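Local atomic coordinates of microtubule-associated protein 1A/1B, light chain 3 (Trypanosoma brucei brucei, PDB entry 3W1Y), a protein that belongs to the ubiquitin-like Atg8 family of autophagy proteins and probably associates with membranes by binding phosphatidylethanolamine. Residues D66-L71 against Q87-E92; Y8-T13 against F125-Y130; E93-F98 against Y130-T135. All blocks are in the same frame, centred on the assembly; numbering follows the deposited sequence.

Contact 1: residues D66-L71 against Q87-E92; sequences DCNKFL and QRLLLE
The helix of the ubiquitin-like beta-grasp fold, residues 78-88, ends beside strand 68-73, one of the two edge strands of the sheet, where Arg88 of its last turn lays its guanidinium flat on the ring of Phe70. The two planes are 21° apart. Arg88 CZ stands 4.1 Å from the centroid of the Phe70 ring, a cation-pi contact over the face, with Arg88 NH1 3.5 Å from Phe70 CE2. The arginine chain leaves with CG anti to the backbone N (chi1 179°) and then bends at chi2 and chi3, which brings the guanidinium back over the ring; its exact placement is somewhat doubtful, since the model sets NH2 too close to Lys69 O. The methylene part runs alongside the Asn68 amide in the opposite sense, Asn68 OD1 lying 3.4 Å from Arg88 CG in van der Waals contact.

Helix 78-88 closes here with a Schellman motif: Leu90 leaves the helical region with positive phi, and the chain turns off toward strand 96-100. Leu89, at this turn, directs CD2 to within 3.7 Å of Asn68 ND2. An apolar leucine suits this place against the Tyr130 and Val132 side chains, as Arg88 suits the exposed border, where a charged group can cover an aromatic ring and still meet solvent. Phe70 is buried, covered on one face by the arginine and touching Ala84 and Leu85 of the helix, with Phe81 edge-to-face. Strand alternation sends Lys69 away from helix 78-88, and its NZ forms a salt bridge with Glu22 of helix 16-29.

Contact 2: residues Y8-T13 against F125-Y130; sequences YRYQYT and FLYVSY
Tyr8 and Tyr127 lie alongside each other, running in opposite senses, with Tyr127 CB over the Tyr8 ring face 3.9 Å from its centroid in a CH-pi contact. The two rings meet obliquely, Tyr8 CG 3.6 Å from Tyr127 CD2. Tyr8 points its hydroxyl in across the strand, where OH and Ser129 OG share a 2.9 Å hydrogen bond. Gln11 comes at the hydroxyl end of Tyr127, its CG 3.3 Å from Tyr127 OH. CG of Gln11 is anti to its carbonyl carbon (chi1 -67°), and the extended chain carries the amide over one ring face, displaced toward the rim. Tyr10 turns a ring edge toward the face of Phe125 in an offset edge-to-face pair, planes at 82°.

The short helix 9-13 sets these groups. Tyr8 is its N-cap, and Gln11 OE1 accepts a weak bond from Tyr8 N, while the carboxylate of Glu39 takes the backbone N-H groups of Arg9 and Tyr10. Thus the first of the two N-terminal helices that Atg8 proteins add to the ubiquitin-like core is seated on strand 126-133. Tyrosine fits this interface because the ring gives packing surface and the hydroxyl can hydrogen-bond: Tyr8 with Ser129, Tyr10 with Glu22, Tyr127 with Asp123.

Contact 3: residues E93-F98 against Y130-T135; sequences EGQAVF and YGVENT
At Tyr130, inner strand 126-133 runs antiparallel to edge strand 96-100 of the ubiquitin-like sheet. Tyr130 CB lies 4.0 Å from Val97 CG2, on the face packed against helix 78-88, and its hydroxyl is held by the backbone O of Asp66.

Gly131 forms a hydrogen-bonded pair with Phe98: Phe98 N donates to Gly131 O, and Gly131 N returns the bond to Phe98 O, both nearly straight. Chi1 of Phe98 is 41°, placing CG between the backbone N and the carbonyl carbon and swinging the ring back over the neighbouring strand. Gly131 O then sits over the centre of that ring, 3.4 Å above its plane, and Gly131 CA makes a CH-pi contact with the same face. A residue with no side chain suits this spot, since a CB here would run into the ring; an aromatic folded over a cross-strand glycine is a known antiparallel pairing.

Val132 faces Val97 as a non-hydrogen-bonded pair, CG2 to CG2 4.4 Å, beta-branched side chains well suited to a strand; Leu89 and Leu91 extend this apolar layer. Glu133 pairs with Ala96 through two backbone bonds, and Ala96 puts only a methyl on the face that also carries Phe98 and Glu133. Glu133 CB meets the edge of the Phe98 ring, 3.6 Å from CE2, and the carboxylate lies nearly coplanar with the ring. Beyond the two strands, a basic side chain on the chain of another protein pairs with Glu133 OE1.

Past the strand end, the side chains of Asn134 and Gln95 run side by side with their amide planes turned well out of parallel, while Gln95 OE1 accepts from Glu92 N. Gln95 NE2 gives a 2.9 Å hydrogen bond to Asn134 OD1, bent to 133° at the hydrogen and tilted 30° from the carbonyl plane.

Overall arrangement
All three contacts involve one four-stranded sheet: contacts 1 and 2 pack helical elements on it, and contact 3 lies within it. Contact 1 is a surface contact between an edge strand and the end of helix 78-88, resting on a cation-pi stack. Contacts 2 and 3 are partly buried and share strand 126-133, meeting at Tyr130: contact 2 adds an N-terminal helix through tyrosine packing, contact 3 joins the neighbouring strand by backbone bonds. Their centres lie about 20 Å apart, and that of contact 3 is farther from the chain centre, where it also meets another protein. Tyr130 ties contact 1 to both, through Asp66 and Leu89, and Lys69 comes close to Tyr10.

Contact 1: residues D66-L71 against Q87-E92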
loop_
_atom_site.group_PDB
_atom_site.type_symbol
_atom_site.label_atom_id
_atom_site.label_comp_id
_atom_site.label_asym_id
_atom_site.label_seq_id
_atom_site.Cartn_x
_atom_site.Cartn_y
_atom_site.Cartn_z
ATOM N N ASP A 66 -5.015 16.747 9.251
ATOM C CA ASP A 66 -4.224 15.525 9.042
ATOM C C ASP A 66 -4.859 14.296 9.678
ATOM O O ASP A 66 -4.456 13.166 9.413
ATOM C CB ASP A 66 -2.854 15.698 9.686
ATOM C CG ASP A 66 -1.873 16.431 8.803
ATOM O OD1 ASP A 66 -2.103 16.581 7.581
ATOM O OD2 ASP A 66 -0.849 16.861 9.353
ATOM N N CYS A 67 -5.811 14.529 10.569
ATOM C CA CYS A 67 -6.501 13.437 11.238
ATOM C C CYS A 67 -7.722 13.046 10.428
ATOM O O CYS A 67 -8.611 13.868 10.214
ATOM C CB CYS A 67 -6.917 13.856 12.649
ATOM S SG CYS A 67 -7.965 12.691 13.506
ATOM N N ASN A 68 -7.744 11.788 9.986
ATOM C CA ASN A 68 -8.825 11.235 9.195
ATOM C C ASN A 68 -9.486 10.062 9.940
ATOM O O ASN A 68 -8.803 9.193 10.487
ATOM C CB ASN A 68 -8.288 10.768 7.844
ATOM C CG ASN A 68 -7.811 11.918 6.978
ATOM O OD1 ASN A 68 -8.618 12.633 6.391
ATOM N ND2 ASN A 68 -6.504 12.091 6.881
ATOM N N LYS A 69 -10.813 10.080 9.975
ATOM C CA LYS A 69 -11.614 9.028 10.550
ATOM C C LYS A 69 -12.288 8.249 9.447
ATOM O O LYS A 69 -12.653 8.803 8.412
ATOM C CB LYS A 69 -12.723 9.608 11.403
ATOM C CG LYS A 69 -12.262 10.363 12.625
ATOM C CD LYS A 69 -13.451 11.157 13.106
ATOM C CE LYS A 69 -13.205 11.699 14.458
ATOM N NZ LYS A 69 -14.265 12.679 14.799
ATOM N N PHE A 70 -12.465 6.957 9.672
ATOM C CA PHE A 70 -13.138 6.090 8.713
ATOM C C PHE A 70 -14.091 5.228 9.508
ATOM O O PHE A 70 -13.892 5.026 10.677
ATOM C CB PHE A 70 -12.113 5.202 7.962
ATOM C CG PHE A 70 -11.162 5.973 7.092
ATOM C CD1 PHE A 70 -10.047 6.600 7.632
ATOM C CD2 PHE A 70 -11.394 6.106 5.726
ATOM C CE1 PHE A 70 -9.170 7.349 6.820
ATOM C CE2 PHE A 70 -10.518 6.846 4.922
ATOM C CZ PHE A 70 -9.402 7.459 5.482
ATOM N N LEU A 71 -15.123 4.723 8.842
ATOM C CA LEU A 71 -16.014 3.728 9.396
ATOM C C LEU A 71 -16.149 2.623 8.350
ATOM O O LEU A 71 -16.874 2.757 7.370
ATOM C CB LEU A 71 -17.355 4.381 9.732
ATOM C CG LEU A 71 -18.384 3.546 10.484
ATOM C CD1 LEU A 71 -17.821 3.010 11.809
ATOM C CD2 LEU A 71 -19.692 4.368 10.718
ATOM N N GLN A 87 -7.325 7.649 -1.431
ATOM C CA GLN A 87 -8.378 8.488 -1.984
ATOM C C GLN A 87 -8.635 9.726 -1.135
ATOM O O GLN A 87 -8.822 10.806 -1.665
ATOM C CB GLN A 87 -9.698 7.712 -2.072
ATOM C CG GLN A 87 -9.732 6.453 -2.968
ATOM C CD GLN A 87 -11.046 5.643 -2.796
ATOM O OE1 GLN A 87 -12.107 6.214 -2.481
ATOM N NE2 GLN A 87 -10.967 4.302 -2.974
ATOM N N ARG A 88 -8.691 9.553 0.182
ATOM C CA ARG A 88 -8.999 10.638 1.100
ATOM C C ARG A 88 -7.860 11.661 1.186
ATOM O O ARG A 88 -8.103 12.853 1.364
ATOM C CB ARG A 88 -9.298 10.069 2.495
ATOM C CG ARG A 88 -9.602 11.133 3.517
ATOM C CD ARG A 88 -11.110 11.384 3.613
ATOM N NE ARG A 88 -11.590 10.991 4.939
ATOM C CZ ARG A 88 -12.433 9.999 5.183
ATOM N NH1 ARG A 88 -12.957 9.286 4.195
ATOM N NH2 ARG A 88 -12.769 9.742 6.430
ATOM N N LEU A 89 -6.623 11.192 1.075
ATOM C CA LEU A 89 -5.448 12.067 1.102
ATOM C C LEU A 89 -5.151 12.650 -0.288
ATOM O O LEU A 89 -4.223 13.452 -0.452
ATOM C CB LEU A 89 -4.214 11.299 1.604
ATOM C CG LEU A 89 -4.175 10.805 3.053
ATOM C CD1 LEU A 89 -2.939 9.973 3.304
ATOM C CD2 LEU A 89 -4.229 11.977 4.007
ATOM N N LEU A 90 -5.938 12.215 -1.274
ATOM C CA LEU A 90 -5.742 12.536 -2.690
ATOM C C LEU A 90 -4.264 12.518 -3.131
ATOM O O LEU A 90 -3.736 13.505 -3.660
ATOM C CB LEU A 90 -6.447 13.854 -3.054
ATOM C CG LEU A 90 -7.964 13.820 -2.803
ATOM C CD1 LEU A 90 -8.526 15.208 -2.496
ATOM C CD2 LEU A 90 -8.715 13.132 -3.939
ATOM N N LEU A 91 -3.616 11.375 -2.911
ATOM C CA LEU A 91 -2.207 11.185 -3.247
ATOM C C LEU A 91 -1.973 11.057 -4.750
ATOM O O LEU A 91 -2.732 10.382 -5.452
ATOM C CB LEU A 91 -1.654 9.940 -2.556
ATOM C CG LEU A 91 -1.670 9.810 -1.036
ATOM C CD1 LEU A 91 -1.015 8.478 -0.691
ATOM C CD2 LEU A 91 -0.960 10.970 -0.343
ATOM N N GLU A 92 -0.902 11.695 -5.223
ATOM C CA GLU A 92 -0.466 11.620 -6.630
ATOM C C GLU A 92 0.177 10.277 -6.998
ATOM O O GLU A 92 0.316 9.394 -6.151
ATOM C CB GLU A 92 0.535 12.739 -6.922
ATOM C CG GLU A 92 -0.053 14.145 -6.954
ATOM C CD GLU A 92 0.945 15.170 -7.502
ATOM O OE1 GLU A 92 2.106 15.200 -7.004
ATOM O OE2 GLU A 92 0.564 15.936 -8.425
#

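Contact 2: residues Y8-T13 against F125-Y130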
loop_
_atom_site.group_PDB
_atom_site.type_symbol
_atom_site.label_atom_id
_atom_site.label_comp_id
_atom_site.label_asym_id
_atom_site.label_seq_id
_atom_site.Cartn_x
_atom_site.Cartn_y
_atom_site.Cartn_z
ATOM N N TYR A 8 -1.759 9.488 20.739
ATOM C CA TYR A 8 -2.311 10.146 19.578
ATOM C C TYR A 8 -2.851 11.504 19.967
ATOM O O TYR A 8 -3.428 11.680 21.055
ATOM C CB TYR A 8 -3.427 9.277 18.986
ATOM C CG TYR A 8 -2.877 8.086 18.242
ATOM C CD1 TYR A 8 -2.485 6.918 18.920
ATOM C CD2 TYR A 8 -2.721 8.135 16.855
ATOM C CE1 TYR A 8 -1.957 5.831 18.226
ATOM C CE2 TYR A 8 -2.194 7.060 16.163
ATOM C CZ TYR A 8 -1.812 5.921 16.851
ATOM O OH TYR A 8 -1.304 4.864 16.125
ATOM N N ARG A 9 -2.670 12.457 19.062
ATOM C CA ARG A 9 -3.178 13.805 19.244
ATOM C C ARG A 9 -4.666 13.866 19.597
ATOM O O ARG A 9 -5.053 14.583 20.512
ATOM C CB ARG A 9 -2.889 14.636 18.008
ATOM C CG ARG A 9 -3.163 16.091 18.245
ATOM C CD ARG A 9 -2.377 16.993 17.305
ATOM N NE ARG A 9 -2.783 18.360 17.591
ATOM C CZ ARG A 9 -3.964 18.860 17.261
ATOM N NH1 ARG A 9 -4.827 18.110 16.590
ATOM N NH2 ARG A 9 -4.271 20.112 17.596
ATOM N N TYR A 10 -5.480 13.083 18.895
ATOM C CA TYR A 10 -6.921 12.947 19.179
ATOM C C TYR A 10 -7.280 12.576 20.625
ATOM O O TYR A 10 -8.289 13.029 21.134
ATOM C CB TYR A 10 -7.544 11.929 18.234
ATOM C CG TYR A 10 -9.002 12.138 17.965
ATOM C CD1 TYR A 10 -9.437 13.149 17.113
ATOM C CD2 TYR A 10 -9.946 11.294 18.509
ATOM C CE1 TYR A 10 -10.794 13.341 16.846
ATOM C CE2 TYR A 10 -11.289 11.459 18.245
ATOM C CZ TYR A 10 -11.694 12.486 17.420
ATOM O OH TYR A 10 -13.005 12.633 17.164
ATOM N N GLN A 11 -6.460 11.756 21.275
ATOM C CA GLN A 11 -6.704 11.403 22.669
ATOM C C GLN A 11 -6.338 12.506 23.664
ATOM O O GLN A 11 -6.895 12.554 24.750
ATOM C CB GLN A 11 -5.992 10.092 23.040
ATOM C CG GLN A 11 -6.535 8.874 22.338
ATOM C CD GLN A 11 -5.588 7.675 22.435
ATOM O OE1 GLN A 11 -4.381 7.792 22.195
ATOM N NE2 GLN A 11 -6.135 6.521 22.769
ATOM N N TYR A 12 -5.420 13.402 23.299
ATOM C CA TYR A 12 -5.105 14.542 24.163
ATOM C C TYR A 12 -6.105 15.665 24.028
ATOM O O TYR A 12 -6.297 16.441 24.948
ATOM C CB TYR A 12 -3.699 15.084 23.880
ATOM C CG TYR A 12 -2.614 14.164 24.355
ATOM C CD1 TYR A 12 -2.081 13.198 23.497
ATOM C CD2 TYR A 12 -2.131 14.225 25.671
ATOM C CE1 TYR A 12 -1.080 12.326 23.913
ATOM C CE2 TYR A 12 -1.113 13.337 26.110
ATOM C CZ TYR A 12 -0.606 12.391 25.206
ATOM O OH TYR A 12 0.392 11.509 25.574
ATOM N N THR A 13 -6.717 15.789 22.865
ATOM C CA THR A 13 -7.585 16.950 22.593
ATOM C C THR A 13 -9.056 16.615 22.694
ATOM O O THR A 13 -9.878 17.516 22.676
ATOM C CB THR A 13 -7.287 17.613 21.201
ATOM O OG1 THR A 13 -7.391 16.620 20.185
ATOM C CG2 THR A 13 -5.889 18.163 21.146
ATOM N N PHE A 125 -12.152 3.272 19.353
ATOM C CA PHE A 125 -11.512 3.487 18.045
ATOM C C PHE A 125 -10.390 2.486 17.842
ATOM O O PHE A 125 -9.751 2.057 18.815
ATOM C CB PHE A 125 -10.861 4.879 17.917
ATOM C CG PHE A 125 -11.814 5.996 17.563
ATOM C CD1 PHE A 125 -12.209 6.913 18.538
ATOM C CD2 PHE A 125 -12.250 6.175 16.252
ATOM C CE1 PHE A 125 -13.075 7.979 18.225
ATOM C CE2 PHE A 125 -13.106 7.227 15.927
ATOM C CZ PHE A 125 -13.525 8.127 16.931
ATOM N N LEU A 126 -10.161 2.138 16.571
ATOM C CA LEU A 126 -8.898 1.540 16.139
ATOM C C LEU A 126 -7.980 2.699 15.699
ATOM O O LEU A 126 -8.310 3.410 14.750
ATOM C CB LEU A 126 -9.137 0.587 14.965
ATOM C CG LEU A 126 -7.890 -0.095 14.437
ATOM C CD1 LEU A 126 -7.174 -0.874 15.558
ATOM C CD2 LEU A 126 -8.224 -0.983 13.234
ATOM N N TYR A 127 -6.883 2.911 16.436
ATOM C CA TYR A 127 -5.927 3.965 16.146
ATOM C C TYR A 127 -4.875 3.489 15.146
ATOM O O TYR A 127 -4.333 2.397 15.284
ATOM C CB TYR A 127 -5.288 4.466 17.444
ATOM C CG TYR A 127 -6.231 5.394 18.190
ATOM C CD1 TYR A 127 -7.153 4.892 19.095
ATOM C CD2 TYR A 127 -6.221 6.771 17.944
ATOM C CE1 TYR A 127 -8.040 5.732 19.754
ATOM C CE2 TYR A 127 -7.087 7.619 18.599
ATOM C CZ TYR A 127 -8.002 7.097 19.507
ATOM O OH TYR A 127 -8.876 7.937 20.164
ATOM N N VAL A 128 -4.612 4.308 14.131
ATOM C CA VAL A 128 -3.705 3.955 13.058
ATOM C C VAL A 128 -2.799 5.165 12.739
ATOM O O VAL A 128 -3.276 6.314 12.620
ATOM C CB VAL A 128 -4.471 3.499 11.780
ATOM C CG1 VAL A 128 -3.518 3.258 10.626
ATOM C CG2 VAL A 128 -5.343 2.257 12.044
ATOM N N SER A 129 -1.494 4.897 12.629
ATOM C CA SER A 129 -0.533 5.857 12.137
ATOM C C SER A 129 -0.310 5.585 10.669
ATOM O O SER A 129 -0.191 4.434 10.245
ATOM C CB SER A 129 0.803 5.721 12.854
ATOM O OG SER A 129 0.622 5.809 14.245
ATOM N N TYR A 130 -0.233 6.657 9.900
ATOM C CA TYR A 130 0.085 6.531 8.508
ATOM C C TYR A 130 1.286 7.402 8.130
ATOM O O TYR A 130 1.467 8.522 8.644
ATOM C CB TYR A 130 -1.152 6.838 7.645
ATOM C CG TYR A 130 -1.552 8.298 7.572
ATOM C CD1 TYR A 130 -1.050 9.152 6.572
ATOM C CD2 TYR A 130 -2.459 8.822 8.483
ATOM C CE1 TYR A 130 -1.437 10.502 6.515
ATOM C CE2 TYR A 130 -2.859 10.122 8.420
ATOM C CZ TYR A 130 -2.356 10.970 7.446
ATOM O OH TYR A 130 -2.807 12.279 7.436
#

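Contact 3: residues E93-F98 against Y130-T135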
loop_
_atom_site.group_PDB
_atom_site.type_symbol
_atom_site.label_atom_id
_atom_site.label_comp_id
_atom_site.label_asym_id
_atom_site.label_seq_id
_atom_site.Cartn_x
_atom_site.Cartn_y
_atom_site.Cartn_z
ATOM N N GLU A 93 0.593 10.148 -8.263
ATOM C CA GLU A 93 1.219 8.918 -8.787
ATOM C C GLU A 93 2.516 8.485 -8.089
ATOM O O GLU A 93 2.767 7.281 -7.923
ATOM C CB GLU A 93 1.468 9.037 -10.292
ATOM C CG GLU A 93 0.378 8.405 -11.163
ATOM C CD GLU A 93 0.501 8.762 -12.649
ATOM O OE1 GLU A 93 1.609 9.167 -13.111
ATOM O OE2 GLU A 93 -0.525 8.626 -13.361
ATOM N N GLY A 94 3.340 9.450 -7.686
ATOM C CA GLY A 94 4.612 9.114 -7.051
ATOM C C GLY A 94 4.545 8.904 -5.545
ATOM O O GLY A 94 5.580 8.951 -4.867
ATOM N N GLN A 95 3.336 8.663 -5.027
ATOM C CA GLN A 95 3.090 8.627 -3.579
ATOM C C GLN A 95 2.443 7.337 -3.068
ATOM O O GLN A 95 1.426 6.885 -3.575
ATOM C CB GLN A 95 2.243 9.820 -3.153
ATOM C CG GLN A 95 2.781 11.163 -3.603
ATOM C CD GLN A 95 1.973 12.320 -3.058
ATOM O OE1 GLN A 95 0.892 12.642 -3.565
ATOM N NE2 GLN A 95 2.498 12.962 -2.025
ATOM N N ALA A 96 3.053 6.755 -2.048
ATOM C CA ALA A 96 2.503 5.583 -1.381
ATOM C C ALA A 96 2.139 5.949 0.047
ATOM O O ALA A 96 2.785 6.803 0.656
ATOM C CB ALA A 96 3.517 4.455 -1.382
ATOM N N VAL A 97 1.101 5.306 0.573
ATOM C CA VAL A 97 0.778 5.411 1.993
ATOM C C VAL A 97 0.979 4.046 2.636
ATOM O O VAL A 97 0.583 3.044 2.067
ATOM C CB VAL A 97 -0.671 5.969 2.228
ATOM C CG1 VAL A 97 -1.727 5.067 1.593
ATOM C CG2 VAL A 97 -0.954 6.191 3.723
ATOM N N PHE A 98 1.634 4.007 3.796
ATOM C CA PHE A 98 1.718 2.784 4.600
ATOM C C PHE A 98 1.117 3.061 5.984
ATOM O O PHE A 98 1.169 4.195 6.470
ATOM C CB PHE A 98 3.171 2.264 4.692
ATOM C CG PHE A 98 4.199 3.356 4.872
ATOM C CD1 PHE A 98 4.625 3.731 6.149
ATOM C CD2 PHE A 98 4.735 4.020 3.763
ATOM C CE1 PHE A 98 5.567 4.762 6.340
ATOM C CE2 PHE A 98 5.688 5.049 3.930
ATOM C CZ PHE A 98 6.096 5.428 5.232
ATOM N N TYR A 130 -0.233 6.657 9.900
ATOM C CA TYR A 130 0.085 6.531 8.508
ATOM C C TYR A 130 1.286 7.402 8.130
ATOM O O TYR A 130 1.467 8.522 8.644
ATOM C CB TYR A 130 -1.152 6.838 7.645
ATOM C CG TYR A 130 -1.552 8.298 7.572
ATOM C CD1 TYR A 130 -1.050 9.152 6.572
ATOM C CD2 TYR A 130 -2.459 8.822 8.483
ATOM C CE1 TYR A 130 -1.437 10.502 6.515
ATOM C CE2 TYR A 130 -2.859 10.122 8.420
ATOM C CZ TYR A 130 -2.356 10.970 7.446
ATOM O OH TYR A 130 -2.807 12.279 7.436
ATOM N N GLY A 131 2.105 6.875 7.237
ATOM C CA GLY A 131 3.143 7.675 6.598
ATOM C C GLY A 131 2.934 7.668 5.095
ATOM O O GLY A 131 2.524 6.663 4.523
ATOM N N VAL A 132 3.196 8.795 4.456
ATOM C CA VAL A 132 3.167 8.888 3.007
ATOM C C VAL A 132 4.610 8.899 2.508
ATOM O O VAL A 132 5.444 9.643 3.022
ATOM C CB VAL A 132 2.434 10.164 2.560
ATOM C CG1 VAL A 132 2.609 10.423 1.062
ATOM C CG2 VAL A 132 0.954 10.099 2.944
ATOM N N GLU A 133 4.917 8.066 1.523
ATOM C CA GLU A 133 6.248 8.124 0.921
ATOM C C GLU A 133 6.240 8.488 -0.563
ATOM O O GLU A 133 5.425 7.999 -1.326
ATOM C CB GLU A 133 7.048 6.850 1.171
ATOM C CG GLU A 133 8.559 7.108 1.155
ATOM C CD GLU A 133 8.957 8.175 2.167
ATOM O OE1 GLU A 133 8.539 8.071 3.356
ATOM O OE2 GLU A 133 9.667 9.123 1.758
ATOM N N ASN A 134 7.148 9.378 -0.948
ATOM C CA ASN A 134 7.165 9.914 -2.306
ATOM C C ASN A 134 8.199 9.169 -3.178
ATOM O O ASN A 134 9.157 9.760 -3.671
ATOM C CB ASN A 134 7.350 11.446 -2.309
ATOM C CG ASN A 134 6.172 12.196 -1.651
ATOM O OD1 ASN A 134 5.338 12.798 -2.340
ATOM N ND2 ASN A 134 6.106 12.165 -0.313
ATOM N N THR A 135 7.960 7.857 -3.340
ATOM C CA THR A 135 8.783 6.921 -4.135
ATOM C C THR A 135 9.803 7.599 -5.052
ATOM O O THR A 135 9.640 7.617 -6.270
ATOM C CB THR A 135 7.905 5.968 -4.995
ATOM O OG1 THR A 135 6.739 5.564 -4.258
ATOM C CG2 THR A 135 8.712 4.736 -5.410
#